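Local coordinates for protein iron Super-Oxide Dismutase (Plasmodium knowlesi, PDB 2AWP) that probably converts superoxide radicals into hydrogen peroxide and oxygen at an iron centre, at residues A[90-98]-A[185-193]; A[107-118]-A[172-180]. One frame throughout, in Å; residues are numbered along the deposited sequence.

Contact 1 of 2, residues A[90-98]-A[185-193]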
loop_
_atom_site.group_PDB
_atom_site.type_symbol
_atom_site.label_atom_id
_atom_site.label_comp_id
_atom_site.label_asym_id
_atom_site.label_seq_id
_atom_site.Cartn_x
_atom_site.Cartn_y
_atom_site.Cartn_z
ATOM N N HIS A 90 14.399 28.234 1.584
ATOM C CA HIS A 90 14.697 29.650 1.455
ATOM C C HIS A 90 13.390 30.403 1.661
ATOM O O HIS A 90 12.310 29.806 1.552
ATOM C CB HIS A 90 15.301 29.947 0.075
ATOM C CG HIS A 90 14.541 29.346 -1.062
ATOM N ND1 HIS A 90 13.473 29.977 -1.661
ATOM C CD2 HIS A 90 14.696 28.167 -1.715
ATOM C CE1 HIS A 90 12.990 29.208 -2.622
ATOM N NE2 HIS A 90 13.716 28.103 -2.677
ATOM N N GLY A 91 13.473 31.696 1.974
ATOM C CA GLY A 91 12.260 32.452 2.249
ATOM C C GLY A 91 11.700 32.078 3.613
ATOM O O GLY A 91 12.401 31.557 4.458
ATOM N N GLU A 92 10.423 32.327 3.806
ATOM C CA GLU A 92 9.784 32.208 5.122
ATOM C C GLU A 92 9.924 30.831 5.790
ATOM O O GLU A 92 10.176 30.739 6.991
ATOM C CB GLU A 92 8.317 32.624 5.011
ATOM C CG GLU A 92 7.993 33.855 5.854
ATOM C CD GLU A 92 8.560 35.160 5.296
ATOM O OE1 GLU A 92 8.155 35.564 4.182
ATOM O OE2 GLU A 92 9.397 35.799 5.981
ATOM N N ILE A 93 9.796 29.773 4.983
ATOM C CA ILE A 93 9.912 28.395 5.449
ATOM C C ILE A 93 11.286 28.022 6.050
ATOM O O ILE A 93 11.379 27.215 6.964
ATOM C CB ILE A 93 9.484 27.375 4.326
ATOM C CG1 ILE A 93 9.373 25.950 4.890
ATOM C CG2 ILE A 93 10.482 27.380 3.148
ATOM C CD1 ILE A 93 8.206 25.782 5.847
ATOM N N LYS A 94 12.360 28.605 5.539
ATOM C CA LYS A 94 13.678 28.380 6.120
ATOM C C LYS A 94 13.718 28.786 7.614
ATOM O O LYS A 94 14.233 28.053 8.467
ATOM C CB LYS A 94 14.682 29.224 5.353
ATOM C CG LYS A 94 16.090 29.182 5.878
ATOM C CD LYS A 94 16.921 30.169 5.067
ATOM C CE LYS A 94 18.362 29.770 5.038
ATOM N NZ LYS A 94 18.605 28.392 4.464
ATOM N N GLU A 95 13.223 29.978 7.901
ATOM C CA GLU A 95 13.258 30.520 9.257
ATOM C C GLU A 95 12.301 29.757 10.177
ATOM O O GLU A 95 12.642 29.464 11.305
ATOM C CB GLU A 95 12.986 32.025 9.247
ATOM C CG GLU A 95 14.015 32.845 8.439
ATOM C CD GLU A 95 13.413 34.125 7.830
ATOM O OE1 GLU A 95 12.861 34.956 8.600
ATOM O OE2 GLU A 95 13.473 34.298 6.582
ATOM N N LYS A 96 11.127 29.389 9.669
ATOM C CA LYS A 96 10.135 28.602 10.409
ATOM C C LYS A 96 10.664 27.210 10.772
ATOM O O LYS A 96 10.431 26.712 11.895
ATOM C CB LYS A 96 8.823 28.470 9.601
ATOM C CG LYS A 96 7.636 27.908 10.404
ATOM C CD LYS A 96 7.039 28.916 11.352
ATOM C CE LYS A 96 5.934 28.275 12.181
ATOM N NZ LYS A 96 5.580 29.089 13.356
ATOM N N ILE A 97 11.359 26.575 9.828
ATOM C CA ILE A 97 12.009 25.298 10.109
ATOM C C ILE A 97 13.109 25.431 11.183
ATOM O O ILE A 97 13.238 24.590 12.103
ATOM C CB ILE A 97 12.581 24.635 8.782
ATOM C CG1 ILE A 97 11.413 24.033 7.970
ATOM C CG2 ILE A 97 13.623 23.579 9.138
ATOM C CD1 ILE A 97 11.721 23.616 6.510
ATOM N N GLN A 98 13.922 26.477 11.061
ATOM C CA GLN A 98 14.909 26.775 12.121
ATOM C C GLN A 98 14.216 26.845 13.490
ATOM O O GLN A 98 14.687 26.259 14.457
ATOM C CB GLN A 98 15.672 28.088 11.834
ATOM C CG GLN A 98 16.612 28.013 10.635
ATOM C CD GLN A 98 16.975 29.374 10.068
ATOM O OE1 GLN A 98 16.460 30.412 10.518
ATOM N NE2 GLN A 98 17.872 29.381 9.068
ATOM N N TRP A 185 10.401 24.471 -2.253
ATOM C CA TRP A 185 10.258 25.427 -1.144
ATOM C C TRP A 185 9.379 26.609 -1.512
ATOM O O TRP A 185 8.750 27.198 -0.639
ATOM C CB TRP A 185 11.632 25.904 -0.686
ATOM C CG TRP A 185 12.514 24.764 -0.253
ATOM C CD1 TRP A 185 13.687 24.334 -0.859
ATOM C CD2 TRP A 185 12.292 23.890 0.849
ATOM N NE1 TRP A 185 14.213 23.264 -0.168
ATOM C CE2 TRP A 185 13.381 22.973 0.885
ATOM C CE3 TRP A 185 11.284 23.797 1.834
ATOM C CZ2 TRP A 185 13.480 21.965 1.862
ATOM C CZ3 TRP A 185 11.388 22.801 2.808
ATOM C CH2 TRP A 185 12.488 21.906 2.819
ATOM N N ASN A 186 9.306 26.943 -2.803
ATOM C CA ASN A 186 8.379 27.987 -3.224
ATOM C C ASN A 186 6.941 27.581 -2.902
ATOM O O ASN A 186 6.160 28.398 -2.402
ATOM C CB ASN A 186 8.541 28.355 -4.714
ATOM C CG ASN A 186 9.954 28.748 -5.055
ATOM O OD1 ASN A 186 10.568 29.540 -4.347
ATOM N ND2 ASN A 186 10.503 28.162 -6.120
ATOM N N PHE A 187 6.587 26.328 -3.197
ATOM C CA PHE A 187 5.267 25.806 -2.801
ATOM C C PHE A 187 5.057 25.852 -1.287
ATOM O O PHE A 187 3.995 26.292 -0.821
ATOM C CB PHE A 187 5.026 24.369 -3.318
ATOM C CG PHE A 187 3.574 23.913 -3.213
ATOM C CD1 PHE A 187 2.544 24.660 -3.809
ATOM C CD2 PHE A 187 3.247 22.710 -2.549
ATOM C CE1 PHE A 187 1.197 24.232 -3.750
ATOM C CE2 PHE A 187 1.911 22.279 -2.447
ATOM C CZ PHE A 187 0.874 23.051 -3.053
ATOM N N ALA A 188 6.049 25.385 -0.520
ATOM C CA ALA A 188 5.953 25.402 0.948
ATOM C C ALA A 188 5.657 26.836 1.464
ATOM O O ALA A 188 4.861 27.025 2.390
ATOM C CB ALA A 188 7.250 24.914 1.557
ATOM N N ASN A 189 6.327 27.818 0.862
ATOM C CA ASN A 189 6.204 29.238 1.239
ATOM C C ASN A 189 4.815 29.760 0.968
ATOM O O ASN A 189 4.239 30.467 1.777
ATOM C CB ASN A 189 7.240 30.071 0.493
ATOM C CG ASN A 189 8.558 30.105 1.214
ATOM O OD1 ASN A 189 8.600 29.970 2.423
ATOM N ND2 ASN A 189 9.640 30.289 0.479
ATOM N N GLU A 190 4.272 29.360 -0.169
ATOM C CA GLU A 190 2.927 29.731 -0.514
ATOM C C GLU A 190 1.921 29.166 0.495
ATOM O O GLU A 190 0.994 29.872 0.927
ATOM C CB GLU A 190 2.626 29.253 -1.918
ATOM C CG GLU A 190 1.187 29.407 -2.305
ATOM C CD GLU A 190 0.907 28.868 -3.698
ATOM O OE1 GLU A 190 1.852 28.415 -4.382
ATOM O OE2 GLU A 190 -0.276 28.893 -4.094
ATOM N N ASN A 191 2.121 27.908 0.884
ATOM C CA ASN A 191 1.238 27.246 1.828
ATOM C C ASN A 191 1.365 27.854 3.229
ATOM O O ASN A 191 0.367 28.052 3.933
ATOM C CB ASN A 191 1.515 25.733 1.838
ATOM C CG ASN A 191 1.112 25.068 0.520
ATOM O OD1 ASN A 191 0.107 25.455 -0.095
ATOM N ND2 ASN A 191 1.901 24.089 0.071
ATOM N N LEU A 192 2.593 28.139 3.625
ATOM C CA LEU A 192 2.858 28.741 4.939
ATOM C C LEU A 192 2.160 30.088 5.091
ATOM O O LEU A 192 1.480 30.314 6.084
ATOM C CB LEU A 192 4.361 28.906 5.169
ATOM C CG LEU A 192 4.850 29.386 6.549
ATOM C CD1 LEU A 192 4.413 28.456 7.725
ATOM C CD2 LEU A 192 6.385 29.598 6.549
ATOM N N LYS A 193 2.330 30.968 4.099
ATOM C CA LYS A 193 1.693 32.274 4.106
ATOM C C LYS A 193 0.177 32.176 4.249
ATOM O O LYS A 193 -0.422 32.939 5.031
ATOM C CB LYS A 193 2.086 33.094 2.856
ATOM C CG LYS A 193 1.304 34.412 2.710
ATOM C CD LYS A 193 1.692 35.198 1.459
ATOM C CE LYS A 193 0.878 36.498 1.348
ATOM N NZ LYS A 193 1.344 37.360 0.204
HETATM O O HOH W 1 12.617 25.616 -4.275
#

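Contact 2 of 2, residues A[107-118]-A[172-180]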
loop_
_atom_site.group_PDB
_atom_site.type_symbol
_atom_site.label_atom_id
_atom_site.label_comp_id
_atom_site.label_asym_id
_atom_site.label_seq_id
_atom_site.Cartn_x
_atom_site.Cartn_y
_atom_site.Cartn_z
ATOM N N PHE A 107 15.178 18.699 10.602
ATOM C CA PHE A 107 13.898 18.431 9.948
ATOM C C PHE A 107 14.032 17.273 8.925
ATOM O O PHE A 107 13.213 16.336 8.907
ATOM C CB PHE A 107 13.325 19.699 9.300
ATOM C CG PHE A 107 12.290 19.415 8.259
ATOM C CD1 PHE A 107 11.060 18.881 8.615
ATOM C CD2 PHE A 107 12.567 19.639 6.906
ATOM C CE1 PHE A 107 10.110 18.560 7.622
ATOM C CE2 PHE A 107 11.622 19.359 5.918
ATOM C CZ PHE A 107 10.389 18.827 6.279
ATOM N N LYS A 108 15.085 17.346 8.102
ATOM C CA LYS A 108 15.345 16.381 7.029
ATOM C C LYS A 108 15.485 14.966 7.592
ATOM O O LYS A 108 14.917 13.992 7.044
ATOM C CB LYS A 108 16.637 16.781 6.294
ATOM C CG LYS A 108 17.004 15.877 5.135
ATOM C CD LYS A 108 17.973 16.600 4.202
ATOM C CE LYS A 108 18.598 15.630 3.233
ATOM N NZ LYS A 108 19.643 16.325 2.458
ATOM N N ASN A 109 16.228 14.864 8.700
ATOM C CA ASN A 109 16.408 13.601 9.411
ATOM C C ASN A 109 15.128 12.984 9.947
ATOM O O ASN A 109 14.885 11.797 9.716
ATOM C CB ASN A 109 17.470 13.710 10.500
ATOM C CG ASN A 109 18.879 13.809 9.912
ATOM O OD1 ASN A 109 19.095 13.474 8.746
ATOM N ND2 ASN A 109 19.837 14.286 10.709
ATOM N N GLU A 110 14.321 13.781 10.659
ATOM C CA GLU A 110 13.060 13.285 11.193
ATOM C C GLU A 110 12.072 12.954 10.071
ATOM O O GLU A 110 11.438 11.926 10.122
ATOM C CB GLU A 110 12.428 14.284 12.161
ATOM C CG GLU A 110 13.411 14.804 13.202
ATOM C CD GLU A 110 12.832 15.927 14.074
ATOM O OE1 GLU A 110 11.562 16.018 14.200
ATOM O OE2 GLU A 110 13.677 16.710 14.594
ATOM N N PHE A 111 11.957 13.817 9.067
ATOM C CA PHE A 111 11.045 13.561 7.957
ATOM C C PHE A 111 11.399 12.287 7.221
ATOM O O PHE A 111 10.510 11.487 6.949
ATOM C CB PHE A 111 10.950 14.723 6.959
ATOM C CG PHE A 111 9.690 14.701 6.132
ATOM C CD1 PHE A 111 8.460 14.387 6.711
ATOM C CD2 PHE A 111 9.719 15.028 4.783
ATOM C CE1 PHE A 111 7.268 14.379 5.944
ATOM C CE2 PHE A 111 8.534 15.046 4.013
ATOM C CZ PHE A 111 7.316 14.726 4.596
ATOM N N SER A 112 12.691 12.090 6.936
ATOM C CA SER A 112 13.164 10.885 6.251
ATOM C C SER A 112 12.861 9.624 7.067
ATOM O O SER A 112 12.463 8.598 6.507
ATOM C CB SER A 112 14.660 10.989 5.961
ATOM O OG SER A 112 14.944 12.147 5.173
ATOM N N ASN A 113 13.036 9.721 8.388
ATOM C CA ASN A 113 12.729 8.631 9.320
ATOM C C ASN A 113 11.252 8.245 9.291
ATOM O O ASN A 113 10.890 7.059 9.185
ATOM C CB ASN A 113 13.145 8.990 10.743
ATOM C CG ASN A 113 14.662 8.896 10.948
ATOM O OD1 ASN A 113 15.376 8.318 10.123
ATOM N ND2 ASN A 113 15.158 9.495 12.045
ATOM N N VAL A 114 10.403 9.251 9.362
ATOM C CA VAL A 114 8.967 9.016 9.274
ATOM C C VAL A 114 8.562 8.370 7.949
ATOM O O VAL A 114 7.823 7.372 7.943
ATOM C CB VAL A 114 8.156 10.311 9.536
ATOM C CG1 VAL A 114 6.662 10.125 9.081
ATOM C CG2 VAL A 114 8.239 10.654 11.024
ATOM N N LEU A 115 9.006 8.966 6.840
ATOM C CA LEU A 115 8.754 8.444 5.489
ATOM C C LEU A 115 9.242 7.009 5.304
ATOM O O LEU A 115 8.523 6.158 4.745
ATOM C CB LEU A 115 9.411 9.363 4.420
ATOM C CG LEU A 115 8.738 10.734 4.272
ATOM C CD1 LEU A 115 9.620 11.660 3.476
ATOM C CD2 LEU A 115 7.319 10.641 3.631
ATOM N N CYS A 116 10.461 6.726 5.770
ATOM C CA CYS A 116 10.996 5.376 5.696
ATOM C C CYS A 116 10.266 4.376 6.575
ATOM O O CYS A 116 10.206 3.187 6.238
ATOM C CB CYS A 116 12.488 5.353 6.039
ATOM S SG CYS A 116 13.525 6.040 4.770
ATOM N N GLY A 117 9.729 4.849 7.697
ATOM C CA GLY A 117 9.140 3.962 8.683
ATOM C C GLY A 117 7.675 3.633 8.429
ATOM O O GLY A 117 7.145 2.734 9.052
ATOM N N HIS A 118 6.997 4.329 7.521
ATOM C CA HIS A 118 5.543 4.099 7.394
ATOM C C HIS A 118 5.208 2.710 6.843
ATOM O O HIS A 118 5.696 2.354 5.781
ATOM C CB HIS A 118 4.843 5.163 6.540
ATOM C CG HIS A 118 3.348 5.091 6.644
ATOM N ND1 HIS A 118 2.651 5.676 7.674
ATOM C CD2 HIS A 118 2.424 4.463 5.873
ATOM C CE1 HIS A 118 1.359 5.426 7.535
ATOM N NE2 HIS A 118 1.196 4.690 6.448
ATOM N N ARG A 172 12.830 1.991 -0.577
ATOM C CA ARG A 172 12.167 3.245 -0.245
ATOM C C ARG A 172 13.159 4.294 0.249
ATOM O O ARG A 172 13.014 5.451 -0.116
ATOM C CB ARG A 172 11.044 3.060 0.804
ATOM C CG ARG A 172 10.155 4.300 0.923
ATOM C CD ARG A 172 9.197 4.273 2.088
ATOM N NE ARG A 172 8.214 3.210 1.986
ATOM C CZ ARG A 172 7.354 2.902 2.950
ATOM N NH1 ARG A 172 7.355 3.591 4.099
ATOM N NH2 ARG A 172 6.502 1.892 2.773
ATOM N N PRO A 173 14.120 3.918 1.125
ATOM C CA PRO A 173 15.057 4.959 1.591
ATOM C C PRO A 173 15.791 5.709 0.498
ATOM O O PRO A 173 16.035 6.922 0.649
ATOM C CB PRO A 173 16.043 4.172 2.456
ATOM C CG PRO A 173 15.186 3.086 3.027
ATOM C CD PRO A 173 14.368 2.642 1.832
ATOM N N SER A 174 16.153 5.010 -0.590
ATOM C CA SER A 174 16.804 5.664 -1.722
ATOM C C SER A 174 15.868 6.609 -2.430
ATOM O O SER A 174 16.285 7.671 -2.867
ATOM C CB SER A 174 17.404 4.670 -2.709
ATOM O OG SER A 174 18.541 4.101 -2.094
ATOM N N TYR A 175 14.598 6.235 -2.527
ATOM C CA TYR A 175 13.598 7.150 -3.064
ATOM C C TYR A 175 13.467 8.415 -2.213
ATOM O O TYR A 175 13.350 9.504 -2.752
ATOM C CB TYR A 175 12.249 6.457 -3.150
ATOM C CG TYR A 175 11.018 7.369 -3.194
ATOM C CD1 TYR A 175 10.702 8.110 -4.345
ATOM C CD2 TYR A 175 10.136 7.419 -2.104
ATOM C CE1 TYR A 175 9.546 8.921 -4.380
ATOM C CE2 TYR A 175 9.004 8.218 -2.124
ATOM C CZ TYR A 175 8.705 8.962 -3.270
ATOM O OH TYR A 175 7.558 9.719 -3.289
ATOM N N VAL A 176 13.415 8.234 -0.892
ATOM C CA VAL A 176 13.278 9.362 0.063
ATOM C C VAL A 176 14.491 10.295 -0.061
ATOM O O VAL A 176 14.339 11.519 -0.140
ATOM C CB VAL A 176 13.053 8.841 1.515
ATOM C CG1 VAL A 176 13.159 9.976 2.585
ATOM C CG2 VAL A 176 11.717 8.137 1.583
ATOM N N LYS A 177 15.681 9.714 -0.154
ATOM C CA LYS A 177 16.907 10.491 -0.305
ATOM C C LYS A 177 16.907 11.313 -1.608
ATOM O O LYS A 177 17.260 12.494 -1.606
ATOM C CB LYS A 177 18.119 9.544 -0.236
ATOM C CG LYS A 177 19.447 10.224 0.049
ATOM C CD LYS A 177 20.449 9.229 0.684
ATOM C CE LYS A 177 20.403 9.270 2.203
ATOM N NZ LYS A 177 21.165 10.425 2.830
ATOM N N ALA A 178 16.505 10.688 -2.713
ATOM C CA ALA A 178 16.429 11.355 -4.008
ATOM C C ALA A 178 15.389 12.509 -4.044
ATOM O O ALA A 178 15.551 13.524 -4.755
ATOM C CB ALA A 178 16.143 10.314 -5.103
ATOM N N TRP A 179 14.325 12.327 -3.270
ATOM C CA TRP A 179 13.205 13.262 -3.191
ATOM C C TRP A 179 13.641 14.641 -2.658
ATOM O O TRP A 179 13.086 15.664 -3.077
ATOM C CB TRP A 179 12.116 12.663 -2.310
ATOM C CG TRP A 179 10.903 13.548 -2.174
ATOM C CD1 TRP A 179 9.837 13.620 -3.037
ATOM C CD2 TRP A 179 10.632 14.473 -1.114
ATOM N NE1 TRP A 179 8.917 14.536 -2.575
ATOM C CE2 TRP A 179 9.377 15.068 -1.393
ATOM C CE3 TRP A 179 11.326 14.855 0.050
ATOM C CZ2 TRP A 179 8.797 16.028 -0.553
ATOM C CZ3 TRP A 179 10.743 15.805 0.883
ATOM C CH2 TRP A 179 9.495 16.394 0.564
ATOM N N TRP A 180 14.643 14.655 -1.759
ATOM C CA TRP A 180 15.244 15.902 -1.264
ATOM C C TRP A 180 15.792 16.807 -2.379
ATOM O O TRP A 180 15.826 18.033 -2.235
ATOM C CB TRP A 180 16.269 15.623 -0.131
ATOM C CG TRP A 180 15.554 15.040 1.097
ATOM C CD1 TRP A 180 15.558 13.734 1.503
ATOM C CD2 TRP A 180 14.680 15.739 2.011
ATOM N NE1 TRP A 180 14.759 13.576 2.610
ATOM C CE2 TRP A 180 14.215 14.783 2.953
ATOM C CE3 TRP A 180 14.241 17.069 2.114
ATOM C CZ2 TRP A 180 13.343 15.121 4.021
ATOM C CZ3 TRP A 180 13.386 17.425 3.186
ATOM C CH2 TRP A 180 12.946 16.448 4.120
#

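Contact 1 of 2, residues A[90-98]-A[185-193]
The carboxamide of Asn189 holds the start of helix 92-101 with both of its ends. ND2 of Asn189 gives a hydrogen bond to the carbonyl O of His90 (2.9 Å), leaving nearly in the plane of its own amide but meeting the acceptor somewhat tilted from the carbonyl plane. At the other end of the amide, OD1 of Asn189 accepts the backbone N-H of Ile93 at 2.8 Å, with the donor lying in the carbonyl plane. Two bonds of opposite sense thus fix how the amide is turned. A water bridges NE2 of His90 and the backbone N of Trp185.

Around this polar centre, the His90 ring receives CB of Trp185 over one face, 4.0 Å from its centroid, as a CH-pi contact, while OD1 of Asn186 comes up at the ring edge. His90 CG sits between the backbone N and carbonyl carbon (chi1 48°), which swings the imidazole over helix 185-196. Further in, Ile93 is a knob in the hole formed by Trp185, Ala188, Asn189 and Leu192; its CG2 lies 3.9 Å from CE3 of Trp185, the two side chains crossing at about a right angle. CD1 of Ile97 meets the far end of the same indole at CZ3 (3.8 Å), and Leu134 of strand 134-140 packs against both isoleucines. The indole N-H of Trp185 is bonded to the O of Gly87. Both helices belong to the family's C-terminal domain, where Trp185 and Ala188 also touch strand 151-158.

Because Asn189 reads main-chain atoms, the turn leading into helix 92-101 and that helix's first turn are tied to helix 185-196, with the isoleucines adding an apolar layer.

Contact 2 of 2, residues A[107-118]-A[172-180]
Arg172 reaches across to the C-terminal end of helix 104-117, where its NH1 bonds two carbonyls at once: the O of Leu115 at 2.9 Å and the O of His118 at 2.7 Å. Both acceptors lie at the guanidinium edge, close to its plane, and the His118 oxygen is met on a lone pair. A weak third bond runs from NH2 of Arg172 to that oxygen. The bend at chi3 (-64°) turns the otherwise extended arginine chain toward these carbonyls, and its NE is taken by the hydroxyl of Tyr164. A positive charge here would suit the negative end of the helix dipole.

The second polar link is a relay. NE1 of Trp180 donates to OG of Ser112 (2.9 Å), a bent bond with the oxygen tilted from the indole plane, and that OG in turn donates to the O of Lys108 at 2.6 Å. The carbonyl of Lys108 also keeps its helical bond from the N-H of Ser112, and the two donors come in from opposite faces of its plane.

These two helices belong to the C-terminal domain of the iron/manganese superoxide dismutase fold; Phe111 and Leu115 also face the three-stranded antiparallel sheet, touching Ile136 and Cys157 respectively.

The aromatic residues Phe107, Phe111, Trp179 and Trp180 cluster where the C-terminal part of segment 172-180 meets the N-terminal part of segment 107-118. CG of Lys108 covers one face of the Trp180 six-membered ring, 3.8 Å from its centroid, and CE3 of Trp179 covers the opposite face. CD2 of Phe111 approaches CH2 of Trp180 at 3.6 Å, their ring planes 78° apart.

Among the aliphatic contacts, Val176 splits its branches, CG1 against Ser112 and CG2 against CB of Leu115 (3.9 Å), while SG of Cys116 rests on the ring of Pro173.

In the fold
Contact 2 is nested along the chain inside the loop closed by contact 1: helix 92-101 leads into helix 104-117, and helix 172-179 is followed by helix 185-196. The centres of the two contacts are about 19 Å apart, yet they meet at Phe107, whose CB lies 3.9 Å from CG2 of Ile97 and whose CE2 is 4.1 Å from CH2 of Trp185. Contact 2 is the nearer to the probable iron site: the side chain of Trp179 comes within about 7 Å of that of Asp158 and about 9 Å of that of His27, both probable iron ligands. Contact 1 stays away from that site.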